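Local coordinates for protein migration inhibitory factor (Trichinella spiralis, PDB 1HFO) that belongs to the macrophage migration inhibitory factor family, forms a trimer of alpha/beta subunits, and probably acts as a cytokine-like protein, at residues 8-13 / 42-47. Numbering follows the deposited sequence.
Sequences NIKATD and NTDQQL
The carboxylate of D44 is approached from above one face by the backbone N of A11, which bonds OD2 at 3.1 Å and stands 40° out of the plane, while OD1 rests 3.4 Å from CA of K10. O of L47 lies nearly in the amide plane of N8 and accepts from ND2 (3.0 Å), which stands above that carbonyl's plane. In this MIF fold the pair joins the loop after strand 2-7 to the turn linking strand 38-42 with strand 46-49, whose Q46 and L47 extend a sheet of the second subunit. N8 is gripped further by A56 N at OD1 and N54 O at ND2, which fixes its rotation. Its chi1 of 43° sets CG between backbone N and carbonyl carbon and swings ND2 to L47; CB lies against O of Q45. Between the D44-A11 and N8-L47 bonds, N of D44 bonds O of I9 at 2.7 Å, almost on the line of the carbonyl bond (C=O...N 170°). The Q45 amide turns back, NE2 to O of T43, and OE1 bonds H40 of the second subunit. K10 bends round to reach D44 through water: NZ and OD1 share one molecule. A second water donates to O of N8 and, at 2.9 Å, to O of Q45.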
ATOM      1  N   ASN A   8     -13.148  -4.529   3.833  1.00 24.62           N
ATOM      2  CA  ASN A   8     -13.539  -5.597   4.737  1.00 26.40           C
ATOM      3  C   ASN A   8     -14.676  -6.454   4.190  1.00 28.42           C
ATOM      4  O   ASN A   8     -15.016  -7.480   4.779  1.00 28.85           O
ATOM      5  CB  ASN A   8     -13.941  -5.037   6.115  1.00 28.22           C
ATOM      6  CG  ASN A   8     -14.809  -3.791   6.024  1.00 27.98           C
ATOM      7  OD1 ASN A   8     -15.483  -3.550   5.024  1.00 24.71           O
ATOM      8  ND2 ASN A   8     -14.811  -2.994   7.105  1.00 27.81           N
ATOM      9  N   ILE A   9     -15.254  -6.058   3.060  1.00 27.24           N
ATOM     10  CA  ILE A   9     -16.339  -6.852   2.494  1.00 29.27           C
ATOM     11  C   ILE A   9     -15.821  -8.191   1.992  1.00 29.38           C
ATOM     12  O   ILE A   9     -14.614  -8.423   1.924  1.00 28.61           O
ATOM     13  CB  ILE A   9     -17.062  -6.131   1.337  1.00 27.27           C
ATOM     14  CG1 ILE A   9     -16.118  -5.946   0.153  1.00 29.06           C
ATOM     15  CG2 ILE A   9     -17.629  -4.814   1.806  1.00 31.39           C
ATOM     16  CD1 ILE A   9     -16.763  -5.227  -0.985  1.00 29.47           C
ATOM     17  N   LYS A  10     -16.742  -9.072   1.628  1.00 30.39           N
ATOM     18  CA  LYS A  10     -16.393 -10.405   1.160  1.00 30.61           C
ATOM     19  C   LYS A  10     -16.057 -10.430  -0.328  1.00 28.58           C
ATOM     20  O   LYS A  10     -16.587  -9.638  -1.099  1.00 29.50           O
ATOM     21  CB  LYS A  10     -17.552 -11.363   1.451  1.00 34.10           C
ATOM     22  CG  LYS A  10     -17.892 -11.494   2.935  1.00 33.91           C
ATOM     23  CD  LYS A  10     -19.213 -12.231   3.146  1.00 37.66           C
ATOM     24  CE  LYS A  10     -19.148 -13.666   2.647  1.00 39.27           C
ATOM     25  NZ  LYS A  10     -18.088 -14.444   3.358  1.00 43.27           N
ATOM     26  N   ALA A  11     -15.183 -11.350  -0.718  1.00 27.77           N
ATOM     27  CA  ALA A  11     -14.774 -11.476  -2.117  1.00 23.45           C
ATOM     28  C   ALA A  11     -15.970 -11.844  -2.966  1.00 28.84           C
ATOM     29  O   ALA A  11     -16.119 -11.385  -4.105  1.00 26.38           O
ATOM     30  CB  ALA A  11     -13.709 -12.540  -2.258  1.00 26.84           C
ATOM     31  N   THR A  12     -16.831 -12.679  -2.406  1.00 28.79           N
ATOM     32  CA  THR A  12     -17.998 -13.109  -3.147  1.00 31.02           C
ATOM     33  C   THR A  12     -18.971 -11.945  -3.353  1.00 26.32           C
ATOM     34  O   THR A  12     -19.959 -12.068  -4.081  1.00 33.18           O
ATOM     35  CB  THR A  12     -18.675 -14.290  -2.431  1.00 31.61           C
ATOM     36  OG1 THR A  12     -19.609 -14.912  -3.317  1.00 38.98           O
ATOM     37  CG2 THR A  12     -19.370 -13.817  -1.168  1.00 31.47           C
ATOM     38  N   ASP A  13     -18.680 -10.803  -2.737  1.00 27.74           N
ATOM     39  CA  ASP A  13     -19.537  -9.638  -2.897  1.00 27.96           C
ATOM     40  C   ASP A  13     -18.980  -8.630  -3.896  1.00 28.46           C
ATOM     41  O   ASP A  13     -19.527  -7.541  -4.080  1.00 28.78           O
ATOM     42  CB  ASP A  13     -19.811  -8.999  -1.538  1.00 34.78           C
ATOM     43  CG  ASP A  13     -20.871  -9.765  -0.743  1.00 36.68           C
ATOM     44  OD1 ASP A  13     -21.524 -10.681  -1.311  1.00 39.92           O
ATOM     45  OD2 ASP A  13     -21.067  -9.454   0.441  1.00 36.22           O
ATOM     46  N   ASN A  42      -8.334  -5.844  -2.591  1.00 21.67           N
ATOM     47  CA  ASN A  42      -7.956  -6.781  -1.547  1.00 19.03           C
ATOM     48  C   ASN A  42      -9.153  -6.813  -0.598  1.00 22.04           C
ATOM     49  O   ASN A  42      -9.433  -5.832   0.090  1.00 21.15           O
ATOM     50  CB  ASN A  42      -6.715  -6.247  -0.836  1.00 25.35           C
ATOM     51  CG  ASN A  42      -6.194  -7.189   0.216  1.00 23.31           C
ATOM     52  OD1 ASN A  42      -6.542  -8.362   0.239  1.00 26.66           O
ATOM     53  ND2 ASN A  42      -5.332  -6.675   1.093  1.00 27.94           N
ATOM     54  N   THR A  43      -9.860  -7.937  -0.590  1.00 22.55           N
ATOM     55  CA  THR A  43     -11.074  -8.081   0.222  1.00 24.32           C
ATOM     56  C   THR A  43     -10.885  -8.908   1.477  1.00 24.49           C
ATOM     57  O   THR A  43      -9.813  -9.467   1.719  1.00 27.99           O
ATOM     58  CB  THR A  43     -12.193  -8.757  -0.600  1.00 27.53           C
ATOM     59  OG1 THR A  43     -11.706 -10.004  -1.114  1.00 30.97           O
ATOM     60  CG2 THR A  43     -12.642  -7.864  -1.762  1.00 28.39           C
ATOM     61  N   ASP A  44     -11.958  -9.005   2.260  1.00 25.12           N
ATOM     62  CA  ASP A  44     -11.959  -9.785   3.493  1.00 28.50           C
ATOM     63  C   ASP A  44     -10.857  -9.354   4.450  1.00 23.44           C
ATOM     64  O   ASP A  44     -10.238 -10.175   5.125  1.00 28.18           O
ATOM     65  CB  ASP A  44     -11.808 -11.263   3.162  1.00 28.64           C
ATOM     66  CG  ASP A  44     -13.052 -11.839   2.516  1.00 36.13           C
ATOM     67  OD1 ASP A  44     -14.100 -11.888   3.201  1.00 40.23           O
ATOM     68  OD2 ASP A  44     -12.984 -12.237   1.334  1.00 36.72           O
ATOM     69  N   GLN A  45     -10.631  -8.053   4.504  1.00 27.78           N
ATOM     70  CA  GLN A  45      -9.593  -7.518   5.363  1.00 24.33           C
ATOM     71  C   GLN A  45     -10.167  -7.074   6.704  1.00 25.25           C
ATOM     72  O   GLN A  45     -11.357  -6.770   6.830  1.00 28.60           O
ATOM     73  CB  GLN A  45      -8.914  -6.324   4.698  1.00 23.57           C
ATOM     74  CG  GLN A  45      -8.132  -6.655   3.440  1.00 24.46           C
ATOM     75  CD  GLN A  45      -6.984  -7.598   3.686  1.00 26.77           C
ATOM     76  OE1 GLN A  45      -5.980  -7.239   4.305  1.00 25.91           O
ATOM     77  NE2 GLN A  45      -7.122  -8.814   3.200  1.00 24.38           N
ATOM     78  N   GLN A  46      -9.301  -7.061   7.706  1.00 28.60           N
ATOM     79  CA  GLN A  46      -9.682  -6.613   9.028  1.00 28.26           C
ATOM     80  C   GLN A  46      -9.515  -5.123   8.891  1.00 27.85           C
ATOM     81  O   GLN A  46      -8.393  -4.611   8.808  1.00 31.55           O
ATOM     82  CB  GLN A  46      -8.723  -7.176  10.065  1.00 31.73           C
ATOM     83  CG  GLN A  46      -8.882  -8.668  10.265  1.00 35.35           C
ATOM     84  CD  GLN A  46     -10.124  -8.989  11.081  1.00 39.33           C
ATOM     85  OE1 GLN A  46     -10.306  -8.451  12.176  1.00 41.88           O
ATOM     86  NE2 GLN A  46     -10.977  -9.868  10.562  1.00 40.15           N
ATOM     87  N   LEU A  47     -10.634  -4.425   8.850  1.00 26.14           N
ATOM     88  CA  LEU A  47     -10.615  -2.986   8.679  1.00 29.94           C
ATOM     89  C   LEU A  47     -11.709  -2.308   9.483  1.00 30.68           C
ATOM     90  O   LEU A  47     -12.870  -2.706   9.416  1.00 33.47           O
ATOM     91  CB  LEU A  47     -10.796  -2.642   7.194  1.00 27.30           C
ATOM     92  CG  LEU A  47     -10.918  -1.152   6.871  1.00 31.52           C
ATOM     93  CD1 LEU A  47      -9.551  -0.506   7.034  1.00 31.71           C
ATOM     94  CD2 LEU A  47     -11.429  -0.949   5.460  1.00 31.42           C
TER
HETATM   95  O   HOH W   1     -13.872  -8.188   6.913  1.00 45.04           O
HETATM   96  O   HOH W   2     -15.722 -13.928   2.868  1.00 37.05           O